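Long-range contacts in Cys-Gly metallodipeptidase DUG1 (Saccharomyces cerevisiae, PDB 4G1P), which hydrolyses the dipeptide Cys-Gly as a metal-dependent peptidase and serves as the catalytic component of the glutathione-degrading degradosomal complex: residues Met245-Gln250 and Leu373-Lys378; Tyr221-Glu226 and Cys379-Ile384; Lys407-Val412 and Met465-Ala470; Thr400-Ala405 and Ala469-Tyr474. All coordinates share one frame; numbering follows the deposited sequence.

Contact 1 (Met245-Gln250 and Leu373-Lys378)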
loop_
_atom_site.group_PDB
_atom_site.type_symbol
_atom_site.label_atom_id
_atom_site.label_comp_id
_atom_site.label_asym_id
_atom_site.label_seq_id
_atom_site.Cartn_x
_atom_site.Cartn_y
_atom_site.Cartn_z
ATOM N N MET A 245 -5.109 7.166 -10.484
ATOM C CA MET A 245 -4.148 6.086 -10.683
ATOM C C MET A 245 -3.646 5.959 -12.125
ATOM O O MET A 245 -2.487 5.606 -12.353
ATOM C CB MET A 245 -4.696 4.743 -10.187
ATOM C CG MET A 245 -4.444 4.489 -8.705
ATOM S SD MET A 245 -2.700 4.562 -8.187
ATOM C CE MET A 245 -2.068 3.042 -8.892
ATOM N N ILE A 246 -4.510 6.246 -13.092
ATOM C CA ILE A 246 -4.135 6.100 -14.489
ATOM C C ILE A 246 -3.166 7.217 -14.899
ATOM O O ILE A 246 -2.120 6.967 -15.507
ATOM C CB ILE A 246 -5.372 6.042 -15.387
ATOM C CG1 ILE A 246 -6.133 4.742 -15.123
ATOM C CG2 ILE A 246 -4.986 6.123 -16.843
ATOM C CD1 ILE A 246 -7.490 4.648 -15.819
ATOM N N ASP A 247 -3.503 8.449 -14.539
ATOM C CA ASP A 247 -2.585 9.557 -14.765
ATOM C C ASP A 247 -1.240 9.269 -14.103
ATOM O O ASP A 247 -0.179 9.441 -14.719
ATOM C CB ASP A 247 -3.174 10.859 -14.227
ATOM C CG ASP A 247 -4.526 11.183 -14.846
ATOM O OD1 ASP A 247 -4.820 10.613 -15.915
ATOM O OD2 ASP A 247 -5.284 11.996 -14.268
ATOM N N LEU A 248 -1.300 8.794 -12.863
ATOM C CA LEU A 248 -0.109 8.584 -12.047
ATOM C C LEU A 248 0.869 7.576 -12.637
ATOM O O LEU A 248 2.076 7.764 -12.532
ATOM C CB LEU A 248 -0.484 8.177 -10.622
ATOM C CG LEU A 248 0.729 8.092 -9.691
ATOM C CD1 LEU A 248 1.257 9.493 -9.422
ATOM C CD2 LEU A 248 0.448 7.324 -8.388
ATOM N N MET A 249 0.366 6.512 -13.252
ATOM C CA MET A 249 1.255 5.562 -13.903
ATOM C C MET A 249 2.002 6.236 -15.043
ATOM O O MET A 249 3.162 5.930 -15.322
ATOM C CB MET A 249 0.488 4.350 -14.417
ATOM C CG MET A 249 -0.265 3.608 -13.320
ATOM S SD MET A 249 0.782 2.963 -11.992
ATOM C CE MET A 249 0.774 4.275 -10.759
ATOM N N GLN A 250 1.337 7.174 -15.695
ATOM C CA GLN A 250 1.969 7.882 -16.783
ATOM C C GLN A 250 3.008 8.890 -16.289
ATOM O O GLN A 250 4.116 8.944 -16.807
ATOM C CB GLN A 250 0.907 8.500 -17.696
ATOM C CG GLN A 250 0.410 7.485 -18.714
ATOM C CD GLN A 250 -1.018 7.708 -19.165
ATOM O OE1 GLN A 250 -1.630 8.736 -18.874
ATOM N NE2 GLN A 250 -1.562 6.729 -19.887
ATOM N N LEU A 373 -1.544 15.149 -20.419
ATOM C CA LEU A 373 -2.454 14.026 -20.318
ATOM C C LEU A 373 -3.861 14.442 -20.692
ATOM O O LEU A 373 -4.679 13.605 -21.059
ATOM C CB LEU A 373 -2.457 13.462 -18.914
ATOM C CG LEU A 373 -1.166 12.815 -18.466
ATOM C CD1 LEU A 373 -1.482 11.876 -17.326
ATOM C CD2 LEU A 373 -0.538 12.065 -19.613
ATOM N N ASN A 374 -4.126 15.740 -20.612
ATOM C CA ASN A 374 -5.461 16.262 -20.859
ATOM C C ASN A 374 -6.432 15.587 -19.905
ATOM O O ASN A 374 -7.401 14.949 -20.317
ATOM C CB ASN A 374 -5.886 16.064 -22.318
ATOM C CG ASN A 374 -5.182 17.015 -23.269
ATOM O OD1 ASN A 374 -5.087 18.218 -23.009
ATOM N ND2 ASN A 374 -4.685 16.481 -24.381
ATOM N N SER A 375 -6.137 15.724 -18.620
ATOM C CA SER A 375 -6.918 15.091 -17.583
ATOM C C SER A 375 -7.574 16.157 -16.737
ATOM O O SER A 375 -6.960 17.178 -16.435
ATOM C CB SER A 375 -6.019 14.216 -16.710
ATOM O OG SER A 375 -6.588 14.018 -15.426
ATOM N N PRO A 376 -8.826 15.917 -16.338
ATOM C CA PRO A 376 -9.547 16.832 -15.449
ATOM C C PRO A 376 -9.034 16.784 -14.016
ATOM O O PRO A 376 -9.472 17.575 -13.199
ATOM C CB PRO A 376 -10.980 16.299 -15.491
ATOM C CG PRO A 376 -10.833 14.866 -15.828
ATOM C CD PRO A 376 -9.625 14.736 -16.703
ATOM N N ASN A 377 -8.121 15.870 -13.713
ATOM C CA ASN A 377 -7.653 15.699 -12.343
ATOM C C ASN A 377 -6.732 16.837 -11.873
ATOM O O ASN A 377 -6.220 17.612 -12.692
ATOM C CB ASN A 377 -6.983 14.323 -12.184
ATOM C CG ASN A 377 -7.991 13.163 -12.217
ATOM O OD1 ASN A 377 -9.075 13.260 -11.653
ATOM N ND2 ASN A 377 -7.628 12.069 -12.878
ATOM N N LYS A 378 -6.555 16.949 -10.555
ATOM C CA LYS A 378 -5.595 17.887 -9.962
ATOM C C LYS A 378 -4.250 17.182 -9.768
ATOM O O LYS A 378 -4.210 15.976 -9.532
ATOM C CB LYS A 378 -6.093 18.407 -8.609
ATOM C CG LYS A 378 -7.416 19.139 -8.668
ATOM C CD LYS A 378 -7.958 19.494 -7.264
ATOM C CE LYS A 378 -8.898 18.412 -6.673
ATOM N NZ LYS A 378 -10.234 18.258 -7.367
#
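Asp-247, on the helix 244-252, offers a single carboxylate oxygen to two donors of the loop 373-378. Ser-375 OG gives its proton to Asp-247 OD2 at 2.7 Å, and Asn-377 ND2 reaches the same OD2, also at 2.7 Å, along a nearly straight N-H line of 173°. The two donors arrive from opposite faces of the carboxylate, each raised above its plane, whereas OD2 itself lies in the amide plane of Asn-377; carboxylate and amide planes are turned 57° apart. Ser-375 OG, anti to its own backbone N (chi1 157°), donates to the aspartate and at the same time accepts from Asn-377 N at 3.0 Å. The bond makes an ST turn, which is consistent with holding the two donor residues in a fixed relation. Next to these bonds, Leu-373 brings CD1 against the helix, 3.6 Å from Asp-247 CA and 3.5 Å from Gln-250 OE1. The other carboxylate oxygen, OD1, is hydrogen-bonded to Ser-258 of the second subunit. Three hydroxyl or amide donors therefore serve a buried aspartate through both oxygens, which would be expected to favour its charged form and to tie the loop conformation to the dimer interface.

Contact 2 (Tyr221-Glu226 and Cys379-Ile384)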
loop_
_atom_site.group_PDB
_atom_site.type_symbol
_atom_site.label_atom_id
_atom_site.label_comp_id
_atom_site.label_asym_id
_atom_site.label_seq_id
_atom_site.Cartn_x
_atom_site.Cartn_y
_atom_site.Cartn_z
ATOM N N TYR A 221 10.598 12.841 -3.176
ATOM C CA TYR A 221 9.418 13.519 -3.711
ATOM C C TYR A 221 8.152 12.671 -3.634
ATOM O O TYR A 221 8.197 11.428 -3.621
ATOM C CB TYR A 221 9.650 13.950 -5.167
ATOM C CG TYR A 221 10.809 14.894 -5.341
ATOM C CD1 TYR A 221 10.676 16.238 -5.062
ATOM C CD2 TYR A 221 12.044 14.433 -5.770
ATOM C CE1 TYR A 221 11.738 17.105 -5.206
ATOM C CE2 TYR A 221 13.117 15.289 -5.915
ATOM C CZ TYR A 221 12.961 16.626 -5.630
ATOM O OH TYR A 221 14.027 17.491 -5.775
ATOM N N GLN A 222 7.020 13.360 -3.585
ATOM C CA GLN A 222 5.731 12.711 -3.771
ATOM C C GLN A 222 4.927 13.486 -4.803
ATOM O O GLN A 222 4.791 14.710 -4.710
ATOM C CB GLN A 222 4.955 12.570 -2.450
ATOM C CG GLN A 222 4.577 13.874 -1.779
ATOM C CD GLN A 222 3.819 13.660 -0.485
ATOM O OE1 GLN A 222 3.634 12.531 -0.035
ATOM N NE2 GLN A 222 3.373 14.749 0.122
ATOM N N THR A 223 4.433 12.774 -5.807
ATOM C CA THR A 223 3.536 13.380 -6.786
ATOM C C THR A 223 2.096 13.087 -6.383
ATOM O O THR A 223 1.713 11.924 -6.259
ATOM C CB THR A 223 3.809 12.868 -8.219
ATOM O OG1 THR A 223 5.035 13.428 -8.692
ATOM C CG2 THR A 223 2.700 13.288 -9.165
ATOM N N ILE A 224 1.314 14.145 -6.164
ATOM C CA ILE A 224 -0.056 13.998 -5.678
ATOM C C ILE A 224 -1.095 14.265 -6.764
ATOM O O ILE A 224 -1.126 15.341 -7.347
ATOM C CB ILE A 224 -0.332 14.925 -4.494
ATOM C CG1 ILE A 224 0.880 14.960 -3.558
ATOM C CG2 ILE A 224 -1.573 14.471 -3.761
ATOM C CD1 ILE A 224 0.735 15.931 -2.388
ATOM N N ILE A 225 -1.933 13.268 -7.037
ATOM C CA ILE A 225 -3.004 13.405 -8.016
ATOM C C ILE A 225 -4.348 13.105 -7.367
ATOM O O ILE A 225 -4.541 12.034 -6.773
ATOM C CB ILE A 225 -2.798 12.482 -9.210
ATOM C CG1 ILE A 225 -1.502 12.832 -9.930
ATOM C CG2 ILE A 225 -3.954 12.607 -10.183
ATOM C CD1 ILE A 225 -1.179 11.906 -11.084
ATOM N N GLU A 226 -5.266 14.065 -7.482
ATOM C CA GLU A 226 -6.578 13.996 -6.854
ATOM C C GLU A 226 -7.676 14.205 -7.889
ATOM O O GLU A 226 -7.512 14.994 -8.824
ATOM C CB GLU A 226 -6.693 15.056 -5.762
ATOM C CG GLU A 226 -8.064 15.125 -5.136
ATOM C CD GLU A 226 -8.102 15.999 -3.895
ATOM O OE1 GLU A 226 -7.451 17.067 -3.916
ATOM O OE2 GLU A 226 -8.776 15.611 -2.903
ATOM N N CYS A 379 -3.154 17.926 -9.865
ATOM C CA CYS A 379 -1.830 17.324 -9.726
ATOM C C CYS A 379 -0.778 18.324 -9.303
ATOM O O CYS A 379 -0.788 19.489 -9.714
ATOM C CB CYS A 379 -1.378 16.629 -11.021
ATOM S SG CYS A 379 0.245 15.758 -10.887
ATOM N N ARG A 380 0.142 17.845 -8.482
ATOM C CA ARG A 380 1.274 18.636 -8.052
ATOM C C ARG A 380 2.311 17.730 -7.404
ATOM O O ARG A 380 1.979 16.669 -6.853
ATOM C CB ARG A 380 0.833 19.722 -7.082
ATOM C CG ARG A 380 0.481 19.232 -5.727
ATOM C CD ARG A 380 -0.029 20.365 -4.890
ATOM N NE ARG A 380 -0.499 19.892 -3.597
ATOM C CZ ARG A 380 0.303 19.639 -2.567
ATOM N NH1 ARG A 380 1.618 19.808 -2.692
ATOM N NH2 ARG A 380 -0.206 19.212 -1.413
ATOM N N THR A 381 3.570 18.145 -7.487
ATOM C CA THR A 381 4.665 17.356 -6.969
ATOM C C THR A 381 5.404 18.133 -5.899
ATOM O O THR A 381 5.770 19.291 -6.092
ATOM C CB THR A 381 5.606 16.921 -8.102
ATOM O OG1 THR A 381 4.945 15.926 -8.888
ATOM C CG2 THR A 381 6.902 16.325 -7.562
ATOM N N GLU A 382 5.606 17.506 -4.749
ATOM C CA GLU A 382 6.259 18.210 -3.667
ATOM C C GLU A 382 7.412 17.434 -3.047
ATOM O O GLU A 382 7.489 16.206 -3.129
ATOM C CB GLU A 382 5.241 18.646 -2.619
ATOM C CG GLU A 382 4.872 17.604 -1.603
ATOM C CD GLU A 382 3.659 18.029 -0.794
ATOM O OE1 GLU A 382 3.030 19.037 -1.176
ATOM O OE2 GLU A 382 3.335 17.364 0.215
ATOM N N LEU A 383 8.330 18.180 -2.454
ATOM C CA LEU A 383 9.509 17.601 -1.860
ATOM C C LEU A 383 9.145 17.161 -0.450
ATOM O O LEU A 383 8.507 17.902 0.290
ATOM C CB LEU A 383 10.631 18.649 -1.850
ATOM C CG LEU A 383 11.935 18.349 -1.099
ATOM C CD1 LEU A 383 12.779 17.370 -1.868
ATOM C CD2 LEU A 383 12.699 19.631 -0.820
ATOM N N ILE A 384 9.524 15.947 -0.078
ATOM C CA ILE A 384 9.278 15.509 1.288
ATOM C C ILE A 384 10.475 15.806 2.186
ATOM O O ILE A 384 10.315 16.355 3.272
ATOM C CB ILE A 384 8.935 14.024 1.377
ATOM C CG1 ILE A 384 7.664 13.731 0.572
ATOM C CG2 ILE A 384 8.808 13.631 2.842
ATOM C CD1 ILE A 384 7.318 12.258 0.434
#
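Gln-222 and Glu-382 form a hydrogen-bonded pair of the antiparallel ladder between strands 210-226 and 378-391, and their side chains run alongside each other in one direction. The glutamine starts with CG between its backbone N and carbonyl carbon (chi1 63°) and then runs extended. Its CB meets Ile-384 CD1 at 3.7 Å, its CG rests against Glu-382 CG, likewise at 3.7 Å, and CD sits between Ile-384 CD1 and the carboxylate. At the amide the branches part: OE1 stays beside Ile-384 CD1, while NE2 donates to Glu-382 OE2 at 2.6 Å through a bent N-H line of 137°, approaching from above the carboxylate plane. In the backbone, Gln-222 N and Glu-382 O bond at 2.9 Å, a link returned by Glu-382 N and Gln-222 O; Ile-224 and Arg-380 repeat the pattern. On the same face Ile-224 CD1 lies over the rim of the Arg-380 guanidinium, whose modelled position is less certain. The reverse face carries the non-hydrogen-bonded pairs. There the hydroxyls of Thr-223 and Thr-381 are hydrogen-bonded, and Cys-379 SG packs on Ile-225 CG1 at 3.5 Å. The sheet belongs to the lid domain of the M20 fold. Strand 340-349 pairs with the other edge of 221-226, helix 355-371 covers the threonine face through Leu-358, Cys-366 and Phe-370, and helix 244-252 lays Leu-248 against Thr-223 and Ile-225.

Contact 3 (Lys407-Val412 and Met465-Ala470); sequences KLVYGV and MKTMAA
Val-409 sets its CG2 methyl in the angle between Lys-466 and Thr-467, 3.9 Å from Lys-466 CB and 3.5 Å from Thr-467 OG1. The contact is helix-on-helix packing in the alpha/beta catalytic domain of the M20 fold: the last turn of helix 397-410 leans on the middle of helix 458-477, with Val-409 CA and Thr-467 CA 6.2 Å apart. CG2 is placed there because it stands anti to the carbonyl carbon, while CG1, anti to the backbone N (chi1 176°), also borders Thr-467 OG1 and lies over the rim of one face of the Tyr-410 ring. One residue earlier, Leu-408 extends CD2 to the Ala-470 methyl at 4.0 Å, a lighter touch at the flank. Lys-466 contributes little beyond its CB; its extended chain leads away to a salt bridge with Asp-13 of helix 5-14. Thr-467 is polar but buried, and Gly-463 O, a turn back in its own helix, hydrogen-bonds with its hydroxyl, so towards Val-409 the oxygen acts as a packing surface. Beyond the valine, the Tyr-410 ring, which also meets Trp-203 edge-to-face, crosses the threonine side chain at about a right angle and brings CE2 to 3.6 Å from Thr-467 OG1.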
loop_
_atom_site.group_PDB
_atom_site.type_symbol
_atom_site.label_atom_id
_atom_site.label_comp_id
_atom_site.label_asym_id
_atom_site.label_seq_id
_atom_site.Cartn_x
_atom_site.Cartn_y
_atom_site.Cartn_z
ATOM N N LYS A 407 44.318 -1.135 9.050
ATOM C CA LYS A 407 45.428 -2.003 8.689
ATOM C C LYS A 407 45.804 -2.862 9.882
ATOM O O LYS A 407 46.008 -4.066 9.757
ATOM C CB LYS A 407 46.620 -1.172 8.206
ATOM C CG LYS A 407 47.905 -1.966 8.008
ATOM C CD LYS A 407 47.752 -3.060 6.967
ATOM C CE LYS A 407 49.121 -3.590 6.520
ATOM N NZ LYS A 407 49.998 -2.519 5.925
ATOM N N LEU A 408 45.856 -2.236 11.046
ATOM C CA LEU A 408 46.204 -2.928 12.271
ATOM C C LEU A 408 45.262 -4.074 12.587
ATOM O O LEU A 408 45.713 -5.149 12.959
ATOM C CB LEU A 408 46.194 -1.945 13.433
ATOM C CG LEU A 408 46.467 -2.553 14.798
ATOM C CD1 LEU A 408 47.861 -3.168 14.795
ATOM C CD2 LEU A 408 46.340 -1.476 15.865
ATOM N N VAL A 409 43.958 -3.847 12.434
ATOM C CA VAL A 409 42.953 -4.821 12.842
ATOM C C VAL A 409 42.693 -5.863 11.765
ATOM O O VAL A 409 42.659 -7.059 12.043
ATOM C CB VAL A 409 41.609 -4.137 13.204
ATOM C CG1 VAL A 409 40.545 -5.168 13.542
ATOM C CG2 VAL A 409 41.790 -3.152 14.350
ATOM N N TYR A 410 42.500 -5.417 10.533
ATOM C CA TYR A 410 42.162 -6.346 9.459
ATOM C C TYR A 410 43.345 -6.786 8.590
ATOM O O TYR A 410 43.161 -7.516 7.617
ATOM C CB TYR A 410 41.071 -5.761 8.568
ATOM C CG TYR A 410 39.736 -5.579 9.238
ATOM C CD1 TYR A 410 38.885 -6.656 9.433
ATOM C CD2 TYR A 410 39.311 -4.314 9.647
ATOM C CE1 TYR A 410 37.647 -6.480 10.023
ATOM C CE2 TYR A 410 38.083 -4.127 10.247
ATOM C CZ TYR A 410 37.250 -5.213 10.431
ATOM O OH TYR A 410 36.017 -5.031 11.024
ATOM N N GLY A 411 44.551 -6.339 8.927
ATOM C CA GLY A 411 45.748 -6.805 8.248
ATOM C C GLY A 411 45.897 -6.422 6.784
ATOM O O GLY A 411 46.795 -6.926 6.108
ATOM N N VAL A 412 45.017 -5.557 6.284
ATOM C CA VAL A 412 45.160 -4.993 4.940
ATOM C C VAL A 412 44.832 -3.525 5.031
ATOM O O VAL A 412 44.245 -3.084 6.010
ATOM C CB VAL A 412 44.194 -5.621 3.916
ATOM C CG1 VAL A 412 44.592 -7.044 3.598
ATOM C CG2 VAL A 412 42.761 -5.573 4.435
ATOM N N MET A 465 34.998 -2.224 16.413
ATOM C CA MET A 465 35.222 -1.595 17.706
ATOM C C MET A 465 36.706 -1.369 17.924
ATOM O O MET A 465 37.138 -0.276 18.315
ATOM C CB MET A 465 34.651 -2.448 18.832
ATOM C CG MET A 465 33.188 -2.153 19.129
ATOM S SD MET A 465 32.535 -3.117 20.512
ATOM C CE MET A 465 32.422 -4.746 19.762
ATOM N N LYS A 466 37.481 -2.418 17.660
ATOM C CA LYS A 466 38.922 -2.352 17.757
ATOM C C LYS A 466 39.431 -1.317 16.771
ATOM O O LYS A 466 40.374 -0.594 17.076
ATOM C CB LYS A 466 39.532 -3.725 17.485
ATOM C CG LYS A 466 39.150 -4.766 18.533
ATOM C CD LYS A 466 39.649 -6.153 18.176
ATOM C CE LYS A 466 39.480 -7.130 19.340
ATOM N NZ LYS A 466 40.031 -8.480 19.045
ATOM N N THR A 467 38.796 -1.218 15.604
ATOM C CA THR A 467 39.223 -0.220 14.631
ATOM C C THR A 467 38.902 1.194 15.124
ATOM O O THR A 467 39.696 2.128 14.956
ATOM C CB THR A 467 38.627 -0.464 13.223
ATOM O OG1 THR A 467 39.123 -1.699 12.704
ATOM C CG2 THR A 467 39.028 0.649 12.259
ATOM N N MET A 468 37.751 1.346 15.756
ATOM C CA MET A 468 37.411 2.624 16.353
ATOM C C MET A 468 38.408 2.979 17.462
ATOM O O MET A 468 38.806 4.137 17.613
ATOM C CB MET A 468 35.991 2.590 16.926
ATOM C CG MET A 468 34.861 2.513 15.916
ATOM S SD MET A 468 33.320 2.293 16.841
ATOM C CE MET A 468 32.046 2.704 15.643
ATOM N N ALA A 469 38.806 1.990 18.249
ATOM C CA ALA A 469 39.755 2.245 19.325
ATOM C C ALA A 469 41.119 2.703 18.795
ATOM O O ALA A 469 41.705 3.664 19.290
ATOM C CB ALA A 469 39.912 1.006 20.183
ATOM N N ALA A 470 41.633 2.018 17.784
ATOM C CA ALA A 470 42.952 2.362 17.283
ATOM C C ALA A 470 42.905 3.706 16.578
ATOM O O ALA A 470 43.828 4.517 16.695
ATOM C CB ALA A 470 43.486 1.289 16.363
#

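Contact 4 (Thr400-Ala405 and Ala469-Tyr474); sequences TAAKKA and AAYLQY
Helices 397-410 and 458-477 cross here, with Ala-401, Ala-402 and Ala-405 of the first packing against Ala-470, Tyr-471 and Tyr-474 of the second. Axes of the two short segments come within 7.9 Å, their directions 136° apart. Ala-405 CB rests on the partner helix between Tyr-471 N, 3.3 Å away, and Ala-470 CB, 3.6 Å away. Ala-405 CA and Ala-470 CA are 4.9 Å apart, a spacing that fits two methyl side chains. In the alpha/beta catalytic domain these helices pack beside the edge strand 437-439 of the central sheet, whose Leu-438 touches both Ala-402 and Tyr-471, while helix 5-14 lies against Ala-470 through Leu-5 and Phe-9. The two tyrosines diverge from the alanine pair. Tyr-471 brings CD1 beside the backbone of the first helix, Ala-402 N lying near its ring plane at the edge and Ala-402 CB 4.1 Å from CD1, and its hydroxyl is hydrogen-bonded to Gln-398 OE1, near the start of helix 397-410. Tyr-474 has CG anti to its carbonyl carbon (chi1 -72°), which turns the ring towards helix 397-410. Ala-401 O and Ala-405 N both lie in the ring plane at its edge, the latter 3.6 Å from Tyr-474 CD2, and the Ala-401 methyl meets Tyr-474 CB at 4.0 Å. Lys-404 places its CB 3.7 Å from Tyr-474 CD2 before its extended chain leads off.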
loop_
_atom_site.group_PDB
_atom_site.type_symbol
_atom_site.label_atom_id
_atom_site.label_comp_id
_atom_site.label_asym_id
_atom_site.label_seq_id
_atom_site.Cartn_x
_atom_site.Cartn_y
_atom_site.Cartn_z
ATOM N N THR A 400 44.186 9.035 7.567
ATOM C CA THR A 400 45.470 8.410 7.829
ATOM C C THR A 400 45.405 7.610 9.113
ATOM O O THR A 400 45.750 6.431 9.145
ATOM C CB THR A 400 46.565 9.456 7.947
ATOM O OG1 THR A 400 46.551 10.279 6.773
ATOM C CG2 THR A 400 47.905 8.788 8.090
ATOM N N ALA A 401 44.939 8.261 10.169
ATOM C CA ALA A 401 44.710 7.593 11.445
ATOM C C ALA A 401 43.819 6.359 11.267
ATOM O O ALA A 401 44.150 5.271 11.753
ATOM C CB ALA A 401 44.097 8.557 12.454
ATOM N N ALA A 402 42.702 6.535 10.559
ATOM C CA ALA A 402 41.746 5.450 10.348
ATOM C C ALA A 402 42.351 4.362 9.485
ATOM O O ALA A 402 42.101 3.180 9.711
ATOM C CB ALA A 402 40.442 5.965 9.732
ATOM N N LYS A 403 43.152 4.758 8.501
ATOM C CA LYS A 403 43.801 3.784 7.623
ATOM C C LYS A 403 44.730 2.864 8.415
ATOM O O LYS A 403 44.664 1.644 8.276
ATOM C CB LYS A 403 44.565 4.479 6.493
ATOM C CG LYS A 403 45.253 3.530 5.554
ATOM C CD LYS A 403 46.167 4.259 4.587
ATOM C CE LYS A 403 46.788 3.268 3.601
ATOM N NZ LYS A 403 47.986 3.806 2.891
ATOM N N LYS A 404 45.585 3.447 9.253
ATOM C CA LYS A 404 46.497 2.642 10.076
ATOM C C LYS A 404 45.719 1.758 11.054
ATOM O O LYS A 404 46.068 0.596 11.275
ATOM C CB LYS A 404 47.503 3.515 10.836
ATOM C CG LYS A 404 48.298 4.466 9.953
ATOM C CD LYS A 404 49.319 5.277 10.761
ATOM C CE LYS A 404 49.957 6.380 9.905
ATOM N NZ LYS A 404 51.032 7.131 10.625
ATOM N N ALA A 405 44.659 2.309 11.630
ATOM C CA ALA A 405 43.777 1.530 12.493
ATOM C C ALA A 405 43.202 0.314 11.758
ATOM O O ALA A 405 43.287 -0.802 12.242
ATOM C CB ALA A 405 42.681 2.406 13.034
ATOM N N ALA A 469 38.806 1.990 18.249
ATOM C CA ALA A 469 39.755 2.245 19.325
ATOM C C ALA A 469 41.119 2.703 18.795
ATOM O O ALA A 469 41.705 3.664 19.290
ATOM C CB ALA A 469 39.912 1.006 20.183
ATOM N N ALA A 470 41.633 2.018 17.784
ATOM C CA ALA A 470 42.952 2.362 17.283
ATOM C C ALA A 470 42.905 3.706 16.578
ATOM O O ALA A 470 43.828 4.517 16.695
ATOM C CB ALA A 470 43.486 1.289 16.363
ATOM N N TYR A 471 41.813 3.944 15.862
ATOM C CA TYR A 471 41.630 5.222 15.188
ATOM C C TYR A 471 41.671 6.406 16.159
ATOM O O TYR A 471 42.380 7.373 15.908
ATOM C CB TYR A 471 40.346 5.235 14.352
ATOM C CG TYR A 471 39.716 6.585 14.297
ATOM C CD1 TYR A 471 40.211 7.566 13.461
ATOM C CD2 TYR A 471 38.633 6.892 15.101
ATOM C CE1 TYR A 471 39.637 8.815 13.426
ATOM C CE2 TYR A 471 38.059 8.128 15.071
ATOM C CZ TYR A 471 38.560 9.085 14.230
ATOM O OH TYR A 471 37.984 10.323 14.201
ATOM N N LEU A 472 40.935 6.340 17.262
ATOM C CA LEU A 472 41.018 7.411 18.256
ATOM C C LEU A 472 42.450 7.550 18.798
ATOM O O LEU A 472 42.949 8.651 19.004
ATOM C CB LEU A 472 40.022 7.203 19.407
ATOM C CG LEU A 472 38.524 7.295 19.071
ATOM C CD1 LEU A 472 37.666 6.863 20.245
ATOM C CD2 LEU A 472 38.138 8.699 18.651
ATOM N N GLN A 473 43.105 6.421 19.020
ATOM C CA GLN A 473 44.449 6.431 19.544
ATOM C C GLN A 473 45.414 7.079 18.556
ATOM O O GLN A 473 46.177 7.986 18.918
ATOM C CB GLN A 473 44.901 5.008 19.868
ATOM C CG GLN A 473 46.314 4.938 20.424
ATOM C CD GLN A 473 46.481 5.762 21.690
ATOM O OE1 GLN A 473 45.731 5.603 22.649
ATOM N NE2 GLN A 473 47.460 6.648 21.693
ATOM N N TYR A 474 45.382 6.619 17.309
ATOM C CA TYR A 474 46.310 7.132 16.316
ATOM C C TYR A 474 46.050 8.596 16.012
ATOM O O TYR A 474 46.991 9.387 15.874
ATOM C CB TYR A 474 46.253 6.329 15.032
ATOM C CG TYR A 474 46.863 4.965 15.148
ATOM C CD1 TYR A 474 47.835 4.693 16.104
ATOM C CD2 TYR A 474 46.459 3.938 14.309
ATOM C CE1 TYR A 474 48.394 3.420 16.214
ATOM C CE2 TYR A 474 47.005 2.675 14.406
ATOM C CZ TYR A 474 47.970 2.418 15.354
ATOM O OH TYR A 474 48.494 1.148 15.438
#

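In the fold
The four contacts form two groups on opposite sides of the chain's centre. Contacts 1 and 2, with centres 12 Å apart, belong to the lid: Lys-378 N probably bonds with Glu-226 O at 2.8 Å where the loop enters its strand, and Leu-248 N packs on Ile-225 CD1. Contacts 3 and 4, only 7 Å apart, are successive stations on one helix pair and share Ala-469 and Ala-470. Between groups, centres lie 46 to 56 Å apart. Strand 378-391 precedes helix 397-410 in the chain. Contact 2 lies nearest the ligands, the Ile-384 side chain about 9 Å from a bound cysteine and about 12 Å from the side chain of Glu-172, a zinc ligand.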